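Local structure of glyoxalase family protein (2P7Q) at residues Q63-N68 with Y108-D113. The protein catalyses the hydration of the antibiotic fosfomycin with the help of a manganese ion, and so makes the bacterium resistant to it. The protein carries 1 engineered substitution. Residues are numbered along the deposited sequence; the frame is centred on the assembly and turned at random.
Sequences QERTYN and YFYDFD. With GG6 ([(1S,2S)-1,2-dihydroxypropyl]phosphonic acid), chain H.
Arg65 lays its guanidinium flat on one face of the Tyr110 ring, a cation-pi stack with CZ of Arg65 3.5 Å from the ring centroid and the planes 13° apart. Arginine suits the place: its chain, extended from CG to NE, runs over the ring, with CD 3.5 Å from CE2 of Tyr110. NE hydrogen-bonds to Asn114 and NH2 forms a salt bridge with Glu92, which probably fixes the group's rotation. Tyr110 offers the cation a flat face, and its hydroxyl reaches Lys94 and a water at the ring's edge that donates to Thr66 O. This is the tight part, although Arg65 itself is exposed. The looser side is at Gln63, poorly ordered, whose CG comes only within 3.8 Å of Asp113 O. Tyr67 and Tyr108 line the ligand pocket, their rings oblique at 46° and Tyr67 OH 3.1 Å from Tyr108 OH. Tyrosine is long enough to carry a hydroxyl there: Tyr108 OH donates to O1 of the bound diol product (2.7 Å), while Tyr67 OH accepts from its O2 (3.2 Å). Tyr108 also lies at the manganese site, beside His69 and Glu118. The 63-68 loop, leading into strand 69-73, runs antiparallel over the end of strand 106-110, with helix 15-26 packing against Phe109 and strand 116-120 alongside.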
loop_
_atom_site.group_PDB
_atom_site.type_symbol
_atom_site.label_atom_id
_atom_site.label_comp_id
_atom_site.label_asym_id
_atom_site.label_seq_id
_atom_site.Cartn_x
_atom_site.Cartn_y
_atom_site.Cartn_z
ATOM N N GLN A 63 8.489 11.722 0.769
ATOM C CA GLN A 63 7.066 12.002 0.800
ATOM C C GLN A 63 6.691 12.644 2.126
ATOM O O GLN A 63 7.220 12.264 3.167
ATOM C CB GLN A 63 6.294 10.701 0.608
ATOM C CG GLN A 63 6.819 9.554 1.448
ATOM C CD GLN A 63 6.009 8.287 1.252
ATOM O OE1 GLN A 63 5.824 7.826 0.125
ATOM N NE2 GLN A 63 5.520 7.716 2.351
ATOM N N GLU A 64 5.791 13.624 2.085
ATOM C CA GLU A 64 5.346 14.305 3.300
ATOM C C GLU A 64 4.437 13.350 4.049
ATOM O O GLU A 64 3.733 12.544 3.432
ATOM C CB GLU A 64 4.572 15.590 2.968
ATOM C CG GLU A 64 4.638 16.037 1.502
ATOM C CD GLU A 64 3.575 15.383 0.635
ATOM O OE1 GLU A 64 2.388 15.448 1.021
ATOM O OE2 GLU A 64 3.920 14.818 -0.429
ATOM N N ARG A 65 4.445 13.429 5.375
ATOM C CA ARG A 65 3.604 12.542 6.171
ATOM C C ARG A 65 2.120 12.741 5.896
ATOM O O ARG A 65 1.618 13.857 5.940
ATOM C CB ARG A 65 3.883 12.745 7.655
ATOM C CG ARG A 65 5.253 12.289 8.057
ATOM C CD ARG A 65 5.414 12.313 9.551
ATOM N NE ARG A 65 6.624 11.602 9.956
ATOM C CZ ARG A 65 6.914 11.294 11.212
ATOM N NH1 ARG A 65 6.074 11.640 12.181
ATOM N NH2 ARG A 65 8.035 10.630 11.496
ATOM N N THR A 66 1.429 11.645 5.609
ATOM C CA THR A 66 0.000 11.681 5.326
ATOM C C THR A 66 -0.666 10.450 5.912
ATOM O O THR A 66 0.016 9.545 6.405
ATOM C CB THR A 66 -0.277 11.690 3.827
ATOM O OG1 THR A 66 0.108 10.432 3.259
ATOM C CG2 THR A 66 0.495 12.796 3.166
ATOM N N TYR A 67 -1.995 10.407 5.856
ATOM C CA TYR A 67 -2.707 9.275 6.418
ATOM C C TYR A 67 -2.736 8.103 5.465
ATOM O O TYR A 67 -3.314 7.072 5.770
ATOM C CB TYR A 67 -4.118 9.672 6.835
ATOM C CG TYR A 67 -4.824 8.619 7.655
ATOM C CD1 TYR A 67 -4.194 8.019 8.749
ATOM C CD2 TYR A 67 -6.118 8.202 7.330
ATOM C CE1 TYR A 67 -4.836 7.021 9.498
ATOM C CE2 TYR A 67 -6.767 7.206 8.069
ATOM C CZ TYR A 67 -6.124 6.620 9.147
ATOM O OH TYR A 67 -6.752 5.619 9.854
ATOM N N ASN A 68 -2.116 8.253 4.302
ATOM C CA ASN A 68 -2.050 7.133 3.376
ATOM C C ASN A 68 -1.214 6.096 4.110
ATOM O O ASN A 68 -0.146 6.420 4.638
ATOM C CB ASN A 68 -1.334 7.528 2.078
ATOM C CG ASN A 68 -2.158 8.470 1.210
ATOM O OD1 ASN A 68 -3.045 8.039 0.459
ATOM N ND2 ASN A 68 -1.872 9.766 1.315
ATOM N N TYR A 108 -0.038 2.221 14.918
ATOM C CA TYR A 108 0.443 3.008 13.785
ATOM C C TYR A 108 1.855 3.479 14.095
ATOM O O TYR A 108 2.187 3.731 15.254
ATOM C CB TYR A 108 -0.480 4.205 13.526
ATOM C CG TYR A 108 -1.722 3.873 12.710
ATOM C CD1 TYR A 108 -2.975 3.710 13.313
ATOM C CD2 TYR A 108 -1.644 3.750 11.322
ATOM C CE1 TYR A 108 -4.118 3.441 12.544
ATOM C CE2 TYR A 108 -2.776 3.478 10.555
ATOM C CZ TYR A 108 -4.007 3.329 11.166
ATOM O OH TYR A 108 -5.115 3.084 10.371
ATOM N N PHE A 109 2.685 3.604 13.063
ATOM C CA PHE A 109 4.062 4.023 13.263
ATOM C C PHE A 109 4.757 4.288 11.934
ATOM O O PHE A 109 4.299 3.828 10.891
ATOM C CB PHE A 109 4.797 2.930 14.039
ATOM C CG PHE A 109 4.817 1.596 13.341
ATOM C CD1 PHE A 109 5.834 1.277 12.450
ATOM C CD2 PHE A 109 3.812 0.661 13.568
ATOM C CE1 PHE A 109 5.852 0.048 11.794
ATOM C CE2 PHE A 109 3.817 -0.570 12.918
ATOM C CZ PHE A 109 4.840 -0.877 12.028
ATOM N N TYR A 110 5.867 5.021 11.956
ATOM C CA TYR A 110 6.562 5.300 10.705
ATOM C C TYR A 110 7.862 4.527 10.556
ATOM O O TYR A 110 8.318 3.873 11.482
ATOM C CB TYR A 110 6.908 6.779 10.580
ATOM C CG TYR A 110 5.749 7.727 10.690
ATOM C CD1 TYR A 110 5.290 8.144 11.935
ATOM C CD2 TYR A 110 5.115 8.217 9.545
ATOM C CE1 TYR A 110 4.237 9.023 12.037
ATOM C CE2 TYR A 110 4.059 9.098 9.641
ATOM C CZ TYR A 110 3.628 9.495 10.887
ATOM O OH TYR A 110 2.594 10.374 11.004
ATOM N N ASP A 111 8.439 4.591 9.362
ATOM C CA ASP A 111 9.719 3.971 9.126
ATOM C C ASP A 111 10.602 5.208 9.229
ATOM O O ASP A 111 10.265 6.124 9.982
ATOM C CB ASP A 111 9.797 3.341 7.734
ATOM C CG ASP A 111 9.630 4.345 6.626
ATOM O OD1 ASP A 111 9.921 3.992 5.464
ATOM O OD2 ASP A 111 9.199 5.474 6.911
ATOM N N PHE A 112 11.693 5.277 8.475
ATOM C CA PHE A 112 12.562 6.446 8.576
ATOM C C PHE A 112 12.322 7.424 7.450
ATOM O O PHE A 112 12.954 8.486 7.395
ATOM C CB PHE A 112 14.025 6.020 8.572
ATOM C CG PHE A 112 14.341 4.985 9.594
ATOM C CD1 PHE A 112 14.692 3.697 9.207
ATOM C CD2 PHE A 112 14.233 5.279 10.953
ATOM C CE1 PHE A 112 14.927 2.712 10.161
ATOM C CE2 PHE A 112 14.462 4.300 11.923
ATOM C CZ PHE A 112 14.809 3.014 11.525
ATOM N N ASP A 113 11.400 7.073 6.560
ATOM C CA ASP A 113 11.091 7.920 5.422
ATOM C C ASP A 113 9.616 8.325 5.299
ATOM O O ASP A 113 9.056 8.320 4.208
ATOM C CB ASP A 113 11.556 7.214 4.152
ATOM C CG ASP A 113 13.075 6.986 4.123
ATOM O OD1 ASP A 113 13.810 7.904 3.694
ATOM O OD2 ASP A 113 13.529 5.895 4.537
HETATM O O1 GG6 H . -7.181 1.278 10.293
HETATM C C2 GG6 H . -8.631 1.125 10.289
HETATM C C3 GG6 H . -9.110 0.774 11.745
HETATM C C1 GG6 H . -9.346 2.443 9.804
HETATM O O2 GG6 H . -9.048 3.528 10.671
HETATM P P GG6 H . -8.866 2.914 8.161
HETATM O O3 GG6 H . -9.205 1.773 7.158
HETATM O O4 GG6 H . -9.587 4.107 7.818
HETATM O O5 GG6 H . -7.311 3.214 8.091
HETATM O O HOH W 1 1.445 10.405 8.783
#